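Local structure of Pre-mRNA-splicing factor SAD1 (Saccharomyces cerevisiae, 4MSX) at residues V91-C97 against H119-L125; I81-S87 against H99-G103; S127-Y131 against I151-Y156; R71-D77 against F240-S245. The protein promotes assembly of newly made U4 snRNA into the U4/U6 snRNP and is required for pre-mRNA splicing; although related to deubiquitinases it is catalytically inactive. One frame throughout, in Å; residues are numbered along the deposited sequence.

Overall arrangement
Contacts 1, 2 and 3 all draw on the antiparallel sheet of the zinc-finger domain. Contact 1 is the most buried. It pairs two strands of that sheet and holds three of the four zinc ligands. Contact 2 adds a loop to the edge strand 100-102 and is partly exposed; it relies on cysteine sulfur as an acceptor. Contact 3 sets the helix 146-155 against the far half of the sheet mainly by apolar side chains. Contact 4 differs most. It links the zinc finger to the USP-like part, 163 residues on, through carboxylates, a lysine and waters. Its F76 and F240 also pack on the helix used in contact 3.

Contact 1: residues V91-C97 against H119-L125; sequences VYCCLVC and HHVFLNL. With ZN (zinc ion), chain B.
The zinc site of the UBP-type finger is built on this antiparallel strand pair, 91-94 with 121-124. C94 SG, C97 SG and H119 ND1 bind the zinc, and H113 is the fourth ligand. C94 SG, anti to its backbone N (chi1 176°), reaches the zinc at 2.3 Å, and H119 ND1 lies 2.2 Å from the metal. V96 covers one face of the H119 ring: its CG1 sits 3.5 Å from the ring centroid, a CH-pi contact that helps fix how the imidazole is turned. Backbone NH groups of V96 and C97 give weak hydrogen bonds to C94 SG. C93 and L123 form the hydrogen-bonded pair, with C93 N 2.8 Å from L123 O. L95 N bonds to V121 O at 2.9 Å. Y92 and N124 share a face of the sheet with C94 and F122. The N124 amide lies over one face of the Y92 ring, offset toward the rim, with planes 61° apart. Y92 OH bonds to R104, and N124 OD1 takes the NH groups of T126 and S127. A water bridges V91 O and N124 OD1. Strand 100-102 flanks the pair beside 91-94, strand 130-132 flanks it beside 121-124, and helix 109-116 packs on F122.

Contact 2: residues I81-S87 against H99-G103; sequences ICCITLS and HYYQG
C82 SG is gripped by three backbone NH groups. Q102 N comes across the contact at 3.2 Å from C82 SG, with a nearly straight N-H...S angle of 168°. T85 N reaches C82 SG from its own loop at 3.3 Å, and I84 N adds a weak bond. The sulfur is anti to the backbone N of C82 (chi1 170°), which places it in the turn between these donors. With the sulfur gone, as in an alanine here, the NH groups of Q102 and T85 would probably lose their shared acceptor. C83 N bonds to Y100 O at 2.9 Å, with the donor out of the carbonyl plane. C83 SG then approaches the Y101 ring obliquely, 4.0 Å from its centroid, a sulfur-aromatic contact. I84 CG1 meets the edge of the same ring, 3.8 Å from Y101 CD1. T85 OG1 accepts from S87 N in an ST turn, and a bond from C82 N to S87 O (2.7 Å) ties the ends of the loop. The loop lies along strand 100-102, whose other side pairs with strand 91-94. P109 of helix 109-116 touches C82, I84 and T85, and Y101 stacks on zinc ligand H113.

Contact 3: residues S127-Y131 against I151-Y156; sequences SLKFY and IKFAAY
L128 and F130 carry the apolar packing of this contact, meeting the last turn of helix 146-155 and Y156 just beyond it. The two branches of L128 divide their work. The L128 and Y156 side chains cross at about a right angle, with L128 CD1 3.5 Å from Y156 CB. L128 CD2 touches the methyl of A155, 4.0 Å from A155 CB. L128 CG lies anti to its carbonyl carbon (chi1 -58°), and the extended second torsion carries the fork across to the helix.

The aromatic contact is made by the rim of F130. I151 CG2 lies in the plane of the ring at its edge, 3.9 Å from F130 CE2. The next ring atom, F130 CZ, comes within 4.0 Å of K152 N, which also lies near the ring plane. The F130 ring also touches L95, in the loop after strand 91-94, and L123 of strand 121-124.

The lysine, K152, is extended from CB to NZ and passes alongside the loop. Its CE is 4.1 Å from L128 O and 4.2 Å from L128 CB, so methylene groups rather than the ammonium do the touching.

Polar bonds stay within each element or go to other parts. A155 N and Y156 N bond back to I151 O and K152 O in the helix. Y156 OH bonds to H216, and the tyrosine side chain also packs on helix 222-234. Mostly apolar side chains meet here, so between 127-131 and 151-156 the contact rests on van der Waals fit, with little to fix direction.

Contact 4: residues R71-D77 against F240-S245; sequences REKLDFD and FKHHLS
K241 and D75 form a salt bridge where the zinc finger meets the USP-like part of the chain. D75 also starts an Asx turn. From D75 CB, the side chain runs to CG, anti to the backbone N (chi1 -174°), and then splits. OD1 turns back to its own chain and accepts from D77 N at 2.7 Å. OD2 goes across and takes K241 NZ at 2.6 Å, with the ammonium well above the carboxylate plane (71° out of it). Each oxygen thus has its own partner. Putting a leucine at this position is likely to leave the K241 ammonium without its counter-charge and the NH of D77 without its turn acceptor. One water links K241 NZ to L74 O. F240 packs on the 3-10 segment: R71 CB lies over one face of its ring, and R71 CD is 3.8 Å from F240 CZ. The R71 guanidinium bonds to S150 of helix 146-155. D77 OD1 forms a salt bridge with K233 of helix 222-234, while OD2 faces the other segment. D77 OD2 accepts the backbone NH of S245 at 3.0 Å in a nearly straight bond, the donor 39° out of the carboxylate plane.

Contact 1: residues V91-C97 against H119-L125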
# COMPACT_ATOMS: atom_id res chain seq x y z
N VAL A 91 -23.97 11.51 -1.25
CA VAL A 91 -24.29 10.11 -1.40
C VAL A 91 -24.45 9.51 0.00
O VAL A 91 -23.70 9.86 0.93
CB VAL A 91 -23.16 9.37 -2.19
CG1 VAL A 91 -23.47 7.90 -2.36
CG2 VAL A 91 -23.02 10.00 -3.56
N TYR A 92 -25.44 8.62 0.16
CA TYR A 92 -25.71 7.96 1.44
C TYR A 92 -25.59 6.48 1.21
O TYR A 92 -25.87 5.98 0.11
CB TYR A 92 -27.15 8.28 1.95
CG TYR A 92 -27.31 9.70 2.41
CD1 TYR A 92 -27.29 10.76 1.50
CD2 TYR A 92 -27.48 10.00 3.77
CE1 TYR A 92 -27.41 12.07 1.95
CE2 TYR A 92 -27.61 11.29 4.21
CZ TYR A 92 -27.58 12.32 3.30
OH TYR A 92 -27.68 13.62 3.74
N CYS A 93 -25.22 5.75 2.25
CA CYS A 93 -25.23 4.32 2.17
C CYS A 93 -26.44 3.85 2.97
O CYS A 93 -26.61 4.22 4.13
CB CYS A 93 -23.97 3.72 2.79
SG CYS A 93 -23.91 1.92 2.81
N CYS A 94 -27.25 3.01 2.34
CA CYS A 94 -28.32 2.31 3.00
C CYS A 94 -27.73 1.22 3.87
O CYS A 94 -26.97 0.36 3.40
CB CYS A 94 -29.31 1.66 2.00
SG CYS A 94 -30.57 0.70 2.97
N LEU A 95 -28.07 1.23 5.17
CA LEU A 95 -27.35 0.35 6.11
C LEU A 95 -28.08 -0.95 6.24
O LEU A 95 -27.62 -1.84 6.95
CB LEU A 95 -27.13 1.01 7.50
CG LEU A 95 -26.38 2.34 7.41
CD1 LEU A 95 -26.18 3.00 8.83
CD2 LEU A 95 -24.96 2.12 6.79
N VAL A 96 -29.20 -1.09 5.50
CA VAL A 96 -29.84 -2.41 5.40
C VAL A 96 -29.33 -3.26 4.23
O VAL A 96 -29.01 -4.45 4.41
CB VAL A 96 -31.42 -2.24 5.25
CG1 VAL A 96 -32.06 -3.60 5.15
CG2 VAL A 96 -31.95 -1.38 6.42
N CYS A 97 -29.26 -2.67 3.03
CA CYS A 97 -28.85 -3.46 1.85
C CYS A 97 -27.45 -3.06 1.37
O CYS A 97 -26.86 -3.76 0.55
CB CYS A 97 -29.89 -3.32 0.68
SG CYS A 97 -29.93 -1.70 -0.07
N HIS A 119 -36.35 0.47 3.86
CA HIS A 119 -34.97 0.45 4.50
C HIS A 119 -34.80 1.85 5.05
O HIS A 119 -34.93 2.82 4.32
CB HIS A 119 -33.85 0.08 3.45
CG HIS A 119 -33.93 -1.33 2.96
ND1 HIS A 119 -33.17 -1.82 1.93
CD2 HIS A 119 -34.71 -2.37 3.36
CE1 HIS A 119 -33.44 -3.10 1.72
NE2 HIS A 119 -34.39 -3.45 2.57
N HIS A 120 -34.59 2.01 6.37
CA HIS A 120 -34.76 3.32 6.97
C HIS A 120 -33.54 3.93 7.63
O HIS A 120 -33.62 5.09 8.03
CB HIS A 120 -35.93 3.25 7.99
CG HIS A 120 -37.20 2.83 7.34
ND1 HIS A 120 -37.99 3.72 6.64
CD2 HIS A 120 -37.77 1.61 7.17
CE1 HIS A 120 -39.02 3.07 6.11
NE2 HIS A 120 -38.91 1.79 6.42
N VAL A 121 -32.42 3.19 7.71
CA VAL A 121 -31.22 3.74 8.40
C VAL A 121 -30.09 3.96 7.36
O VAL A 121 -29.76 3.01 6.65
CB VAL A 121 -30.72 2.75 9.49
CG1 VAL A 121 -29.63 3.41 10.42
CG2 VAL A 121 -31.91 2.26 10.33
N PHE A 122 -29.58 5.19 7.27
CA PHE A 122 -28.63 5.60 6.26
C PHE A 122 -27.39 6.24 6.94
O PHE A 122 -27.49 6.82 8.03
CB PHE A 122 -29.26 6.63 5.33
CG PHE A 122 -30.35 6.03 4.49
CD1 PHE A 122 -31.62 5.78 5.07
CD2 PHE A 122 -30.09 5.57 3.19
CE1 PHE A 122 -32.62 5.15 4.32
CE2 PHE A 122 -31.07 4.97 2.41
CZ PHE A 122 -32.36 4.76 2.97
N LEU A 123 -26.26 6.16 6.24
CA LEU A 123 -25.06 6.88 6.65
C LEU A 123 -24.73 7.88 5.57
O LEU A 123 -24.58 7.51 4.38
CB LEU A 123 -23.89 5.86 6.82
CG LEU A 123 -22.56 6.54 7.14
CD1 LEU A 123 -22.55 7.33 8.52
CD2 LEU A 123 -21.51 5.46 7.15
N ASN A 124 -24.54 9.13 5.93
CA ASN A 124 -24.07 10.09 4.93
C ASN A 124 -22.58 9.81 4.73
O ASN A 124 -21.85 9.89 5.71
CB ASN A 124 -24.24 11.54 5.43
CG ASN A 124 -23.85 12.56 4.38
OD1 ASN A 124 -22.74 12.52 3.83
ND2 ASN A 124 -24.77 13.48 4.07
N LEU A 125 -22.15 9.50 3.51
CA LEU A 125 -20.76 9.03 3.29
C LEU A 125 -19.72 10.15 3.35
O LEU A 125 -18.52 9.89 3.37
CB LEU A 125 -20.62 8.30 1.95
CG LEU A 125 -21.37 6.95 1.97
CD1 LEU A 125 -21.34 6.31 0.61
CD2 LEU A 125 -20.80 6.00 3.10
ZN ZN B . -31.54 -0.47 1.21
O HOH W 1 -22.36 12.35 0.88

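Contact 2: residues I81-S87 against H99-G103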
# COMPACT_ATOMS: atom_id res chain seq x y z
N ILE A 81 -20.62 6.78 -5.43
CA ILE A 81 -21.63 7.38 -6.30
C ILE A 81 -22.98 6.73 -6.07
O ILE A 81 -23.07 5.55 -5.75
CB ILE A 81 -21.29 7.26 -7.80
CG1 ILE A 81 -21.05 5.80 -8.18
CG2 ILE A 81 -20.10 8.14 -8.16
CD1 ILE A 81 -20.85 5.61 -9.70
N CYS A 82 -24.03 7.51 -6.32
CA CYS A 82 -25.42 7.04 -6.23
C CYS A 82 -25.68 5.97 -7.28
O CYS A 82 -25.41 6.19 -8.45
CB CYS A 82 -26.34 8.25 -6.47
SG CYS A 82 -28.12 7.76 -6.68
N CYS A 83 -26.17 4.79 -6.90
CA CYS A 83 -26.38 3.71 -7.86
C CYS A 83 -27.59 3.95 -8.81
O CYS A 83 -27.81 3.16 -9.73
CB CYS A 83 -26.56 2.36 -7.16
SG CYS A 83 -28.22 2.18 -6.22
N ILE A 84 -28.36 5.01 -8.57
CA ILE A 84 -29.49 5.40 -9.45
C ILE A 84 -29.13 6.53 -10.42
O ILE A 84 -29.41 6.42 -11.61
CB ILE A 84 -30.74 5.94 -8.62
CG1 ILE A 84 -31.16 4.95 -7.54
CG2 ILE A 84 -31.93 6.22 -9.57
CD1 ILE A 84 -31.43 3.56 -8.06
N THR A 85 -28.58 7.63 -9.90
CA THR A 85 -28.25 8.78 -10.74
C THR A 85 -26.76 8.84 -11.15
O THR A 85 -26.36 9.67 -11.97
CB THR A 85 -28.50 10.07 -10.00
OG1 THR A 85 -27.70 10.10 -8.82
CG2 THR A 85 -30.01 10.20 -9.60
N LEU A 86 -25.94 7.98 -10.54
CA LEU A 86 -24.49 7.96 -10.76
C LEU A 86 -23.86 9.26 -10.31
O LEU A 86 -22.71 9.52 -10.61
CB LEU A 86 -24.14 7.72 -12.23
CG LEU A 86 -24.65 6.40 -12.81
CD1 LEU A 86 -24.12 6.22 -14.25
CD2 LEU A 86 -24.24 5.23 -11.96
N SER A 87 -24.60 10.09 -9.59
CA SER A 87 -24.00 11.29 -9.05
C SER A 87 -23.09 10.98 -7.85
O SER A 87 -23.38 10.06 -7.08
CB SER A 87 -25.08 12.26 -8.61
OG SER A 87 -24.49 13.31 -7.88
N HIS A 99 -26.46 -0.61 -0.59
CA HIS A 99 -26.32 0.19 -1.79
C HIS A 99 -26.23 1.66 -1.48
O HIS A 99 -26.65 2.11 -0.40
CB HIS A 99 -27.49 -0.12 -2.76
CG HIS A 99 -27.43 -1.52 -3.30
ND1 HIS A 99 -26.55 -1.89 -4.29
CD2 HIS A 99 -28.07 -2.65 -2.93
CE1 HIS A 99 -26.68 -3.18 -4.54
NE2 HIS A 99 -27.60 -3.67 -3.73
N TYR A 100 -25.68 2.42 -2.42
CA TYR A 100 -25.52 3.85 -2.20
C TYR A 100 -26.60 4.64 -2.95
O TYR A 100 -26.89 4.33 -4.13
CB TYR A 100 -24.20 4.31 -2.78
CG TYR A 100 -22.96 3.71 -2.11
CD1 TYR A 100 -23.04 2.95 -0.92
CD2 TYR A 100 -21.71 3.94 -2.66
CE1 TYR A 100 -21.85 2.43 -0.30
CE2 TYR A 100 -20.53 3.45 -2.04
CZ TYR A 100 -20.61 2.69 -0.89
OH TYR A 100 -19.41 2.20 -0.35
N TYR A 101 -27.09 5.71 -2.33
CA TYR A 101 -28.15 6.53 -2.95
C TYR A 101 -27.92 7.99 -2.63
O TYR A 101 -27.62 8.36 -1.48
CB TYR A 101 -29.53 6.12 -2.37
CG TYR A 101 -29.86 4.68 -2.66
CD1 TYR A 101 -30.51 4.31 -3.85
CD2 TYR A 101 -29.54 3.70 -1.77
CE1 TYR A 101 -30.78 2.98 -4.14
CE2 TYR A 101 -29.83 2.36 -2.04
CZ TYR A 101 -30.46 2.02 -3.24
OH TYR A 101 -30.72 0.70 -3.51
N GLN A 102 -28.09 8.85 -3.63
CA GLN A 102 -28.06 10.28 -3.35
C GLN A 102 -29.25 10.66 -2.44
O GLN A 102 -30.33 10.18 -2.70
CB GLN A 102 -28.20 11.05 -4.68
CG GLN A 102 -28.20 12.57 -4.48
CD GLN A 102 -28.05 13.31 -5.79
OE1 GLN A 102 -26.96 13.80 -6.12
NE2 GLN A 102 -29.12 13.36 -6.57
N GLY A 103 -29.07 11.51 -1.43
CA GLY A 103 -30.13 11.86 -0.51
C GLY A 103 -30.10 13.34 -0.19
O GLY A 103 -29.31 14.07 -0.79

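Contact 3: residues S127-Y131 against I151-Y156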
# COMPACT_ATOMS: atom_id res chain seq x y z
N SER A 127 -20.24 13.25 5.51
CA SER A 127 -20.18 13.83 6.84
C SER A 127 -20.15 12.76 7.91
O SER A 127 -19.92 13.03 9.09
CB SER A 127 -21.41 14.71 7.06
OG SER A 127 -22.58 13.90 7.11
N LEU A 128 -20.40 11.52 7.51
CA LEU A 128 -20.47 10.41 8.48
C LEU A 128 -21.53 10.57 9.61
O LEU A 128 -21.43 9.94 10.67
CB LEU A 128 -19.08 10.14 9.07
CG LEU A 128 -17.98 9.80 8.06
CD1 LEU A 128 -16.72 9.37 8.85
CD2 LEU A 128 -18.43 8.69 7.11
N LYS A 129 -22.57 11.36 9.37
CA LYS A 129 -23.73 11.38 10.28
C LYS A 129 -24.81 10.38 9.81
O LYS A 129 -24.96 10.16 8.62
CB LYS A 129 -24.31 12.79 10.31
CG LYS A 129 -23.45 13.79 11.06
CD LYS A 129 -23.79 15.21 10.62
CE LYS A 129 -23.00 16.25 11.39
NZ LYS A 129 -23.16 17.57 10.71
N PHE A 130 -25.51 9.78 10.76
CA PHE A 130 -26.52 8.78 10.49
C PHE A 130 -27.91 9.41 10.48
O PHE A 130 -28.22 10.30 11.30
CB PHE A 130 -26.53 7.76 11.61
CG PHE A 130 -25.28 6.91 11.67
CD1 PHE A 130 -24.17 7.32 12.41
CD2 PHE A 130 -25.21 5.70 10.95
CE1 PHE A 130 -23.03 6.52 12.47
CE2 PHE A 130 -24.05 4.89 11.02
CZ PHE A 130 -22.98 5.31 11.78
N TYR A 131 -28.77 8.90 9.59
CA TYR A 131 -30.11 9.48 9.42
C TYR A 131 -31.13 8.40 9.33
O TYR A 131 -30.88 7.30 8.78
CB TYR A 131 -30.18 10.32 8.16
CG TYR A 131 -29.37 11.57 8.25
CD1 TYR A 131 -29.92 12.76 8.73
CD2 TYR A 131 -28.01 11.55 7.93
CE1 TYR A 131 -29.15 13.91 8.85
CE2 TYR A 131 -27.25 12.70 8.04
CZ TYR A 131 -27.81 13.87 8.51
OH TYR A 131 -27.03 14.99 8.62
N ILE A 151 -19.98 0.88 12.63
CA ILE A 151 -20.17 1.22 11.21
C ILE A 151 -19.42 2.45 10.82
O ILE A 151 -18.77 2.50 9.76
CB ILE A 151 -21.71 1.40 10.87
CG1 ILE A 151 -22.36 0.03 10.90
CG2 ILE A 151 -21.88 2.05 9.50
CD1 ILE A 151 -23.94 0.13 10.99
N LYS A 152 -19.40 3.44 11.70
CA LYS A 152 -18.68 4.66 11.40
C LYS A 152 -17.16 4.33 11.33
O LYS A 152 -16.40 4.91 10.53
CB LYS A 152 -18.90 5.69 12.50
CG LYS A 152 -18.37 7.07 12.18
CD LYS A 152 -18.77 8.03 13.30
CE LYS A 152 -18.20 9.42 13.10
NZ LYS A 152 -18.69 10.36 14.18
N PHE A 153 -16.73 3.39 12.16
CA PHE A 153 -15.30 3.01 12.16
C PHE A 153 -14.93 2.26 10.83
O PHE A 153 -13.81 2.42 10.30
CB PHE A 153 -15.02 2.11 13.31
CG PHE A 153 -13.54 1.89 13.57
CD1 PHE A 153 -12.82 0.98 12.82
CD2 PHE A 153 -12.90 2.59 14.59
CE1 PHE A 153 -11.45 0.74 13.08
CE2 PHE A 153 -11.51 2.36 14.86
CZ PHE A 153 -10.82 1.43 14.11
N ALA A 154 -15.86 1.45 10.31
CA ALA A 154 -15.64 0.76 9.04
C ALA A 154 -15.48 1.75 7.89
O ALA A 154 -14.73 1.48 6.92
CB ALA A 154 -16.83 -0.23 8.73
N ALA A 155 -16.19 2.88 7.97
CA ALA A 155 -16.09 3.93 6.95
C ALA A 155 -14.84 4.82 7.12
O ALA A 155 -14.31 5.35 6.13
CB ALA A 155 -17.37 4.83 6.96
N TYR A 156 -14.38 4.99 8.36
CA TYR A 156 -13.30 5.90 8.63
C TYR A 156 -12.60 5.51 9.96
O TYR A 156 -12.94 6.00 10.99
CB TYR A 156 -13.86 7.33 8.69
CG TYR A 156 -12.80 8.37 8.83
CD1 TYR A 156 -12.15 8.86 7.71
CD2 TYR A 156 -12.42 8.88 10.08
CE1 TYR A 156 -11.16 9.81 7.78
CE2 TYR A 156 -11.39 9.85 10.17
CZ TYR A 156 -10.75 10.29 9.00
OH TYR A 156 -9.77 11.25 9.00

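Contact 4: residues R71-D77 against F240-S245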
# COMPACT_ATOMS: atom_id res chain seq x y z
N ARG A 71 -24.62 -5.44 8.91
CA ARG A 71 -23.22 -5.05 8.73
C ARG A 71 -22.54 -5.83 7.60
O ARG A 71 -21.73 -5.26 6.87
CB ARG A 71 -22.47 -5.20 10.05
CG ARG A 71 -22.86 -4.09 11.02
CD ARG A 71 -22.00 -4.08 12.28
NE ARG A 71 -22.08 -5.39 12.92
CZ ARG A 71 -21.26 -5.79 13.89
NH1 ARG A 71 -20.32 -4.97 14.33
NH2 ARG A 71 -21.37 -7.01 14.38
N GLU A 72 -22.87 -7.10 7.46
CA GLU A 72 -22.23 -7.94 6.46
C GLU A 72 -22.46 -7.40 5.05
O GLU A 72 -21.74 -7.80 4.14
CB GLU A 72 -22.74 -9.39 6.54
CG GLU A 72 -22.40 -10.14 7.86
CD GLU A 72 -23.23 -9.71 9.11
OE1 GLU A 72 -24.24 -8.95 9.00
OE2 GLU A 72 -22.86 -10.14 10.24
N LYS A 73 -23.43 -6.51 4.83
CA LYS A 73 -23.69 -6.03 3.48
C LYS A 73 -22.94 -4.73 3.25
O LYS A 73 -23.02 -4.17 2.17
CB LYS A 73 -25.21 -5.84 3.27
CG LYS A 73 -25.88 -7.21 3.07
CD LYS A 73 -27.32 -7.09 2.64
CE LYS A 73 -28.02 -8.44 2.70
NZ LYS A 73 -27.19 -9.52 2.09
N LEU A 74 -22.25 -4.22 4.26
CA LEU A 74 -21.70 -2.86 4.16
C LEU A 74 -20.24 -2.90 3.67
O LEU A 74 -19.36 -3.43 4.37
CB LEU A 74 -21.75 -2.17 5.52
CG LEU A 74 -23.17 -2.20 6.11
CD1 LEU A 74 -23.15 -1.45 7.42
CD2 LEU A 74 -24.16 -1.56 5.06
N ASP A 75 -19.97 -2.29 2.53
CA ASP A 75 -18.57 -2.19 2.00
C ASP A 75 -18.32 -0.74 1.67
O ASP A 75 -19.08 -0.12 0.89
CB ASP A 75 -18.41 -3.05 0.73
CG ASP A 75 -16.94 -3.10 0.23
OD1 ASP A 75 -16.27 -2.05 0.20
OD2 ASP A 75 -16.46 -4.21 -0.11
N PHE A 76 -17.35 -0.13 2.33
CA PHE A 76 -17.08 1.29 2.10
C PHE A 76 -15.85 1.54 1.18
O PHE A 76 -15.36 2.66 1.06
CB PHE A 76 -16.88 1.94 3.46
CG PHE A 76 -18.15 1.93 4.29
CD1 PHE A 76 -19.24 2.69 3.88
CD2 PHE A 76 -18.25 1.13 5.42
CE1 PHE A 76 -20.44 2.70 4.64
CE2 PHE A 76 -19.44 1.10 6.19
CZ PHE A 76 -20.53 1.90 5.81
N ASP A 77 -15.39 0.50 0.54
CA ASP A 77 -14.29 0.65 -0.40
C ASP A 77 -14.78 1.01 -1.83
O ASP A 77 -13.97 1.23 -2.72
CB ASP A 77 -13.50 -0.66 -0.48
CG ASP A 77 -12.83 -1.00 0.82
OD1 ASP A 77 -12.80 -0.12 1.70
OD2 ASP A 77 -12.38 -2.15 0.99
N PHE A 240 -14.80 -5.52 8.62
CA PHE A 240 -15.92 -6.46 8.48
C PHE A 240 -15.52 -7.70 7.72
O PHE A 240 -15.96 -8.80 8.04
CB PHE A 240 -17.10 -5.74 7.81
CG PHE A 240 -17.77 -4.71 8.72
CD1 PHE A 240 -17.39 -4.57 10.05
CD2 PHE A 240 -18.78 -3.87 8.21
CE1 PHE A 240 -18.00 -3.60 10.89
CE2 PHE A 240 -19.40 -2.91 9.04
CZ PHE A 240 -19.02 -2.77 10.37
N LYS A 241 -14.66 -7.52 6.71
CA LYS A 241 -14.06 -8.66 6.04
C LYS A 241 -12.56 -8.41 5.91
O LYS A 241 -12.13 -7.28 5.71
CB LYS A 241 -14.68 -8.90 4.66
CG LYS A 241 -14.62 -7.71 3.74
CD LYS A 241 -15.56 -7.94 2.51
CE LYS A 241 -15.45 -6.81 1.49
NZ LYS A 241 -15.81 -5.46 2.08
N HIS A 242 -11.78 -9.48 6.00
CA HIS A 242 -10.36 -9.34 6.22
C HIS A 242 -9.53 -9.03 4.94
O HIS A 242 -8.39 -9.49 4.81
CB HIS A 242 -9.82 -10.62 6.90
CG HIS A 242 -9.83 -11.81 6.01
ND1 HIS A 242 -10.75 -11.97 4.99
CD2 HIS A 242 -9.03 -12.90 5.96
CE1 HIS A 242 -10.52 -13.11 4.36
NE2 HIS A 242 -9.48 -13.69 4.93
N HIS A 243 -10.08 -8.23 4.03
CA HIS A 243 -9.37 -7.79 2.81
C HIS A 243 -9.99 -6.51 2.29
O HIS A 243 -11.08 -6.13 2.71
CB HIS A 243 -9.41 -8.85 1.69
CG HIS A 243 -10.75 -9.46 1.46
ND1 HIS A 243 -11.70 -8.87 0.64
CD2 HIS A 243 -11.30 -10.61 1.90
CE1 HIS A 243 -12.77 -9.64 0.60
NE2 HIS A 243 -12.56 -10.70 1.37
N LEU A 244 -9.26 -5.80 1.46
CA LEU A 244 -9.71 -4.48 1.06
C LEU A 244 -9.83 -4.44 -0.45
O LEU A 244 -9.22 -5.26 -1.12
CB LEU A 244 -8.70 -3.41 1.48
CG LEU A 244 -8.53 -3.31 2.99
CD1 LEU A 244 -7.39 -2.33 3.24
CD2 LEU A 244 -9.89 -2.83 3.60
N SER A 245 -10.56 -3.45 -0.96
CA SER A 245 -10.52 -3.19 -2.40
C SER A 245 -9.92 -1.81 -2.55
O SER A 245 -10.38 -0.89 -1.88
CB SER A 245 -11.94 -3.21 -3.03
OG SER A 245 -11.86 -2.70 -4.37
O HOH W 2 -17.51 -5.33 3.99
O HOH W 3 -12.81 -0.13 -4.90
O HOH W 4 -10.92 2.18 -3.26
O HOH W 5 -13.01 -4.19 3.47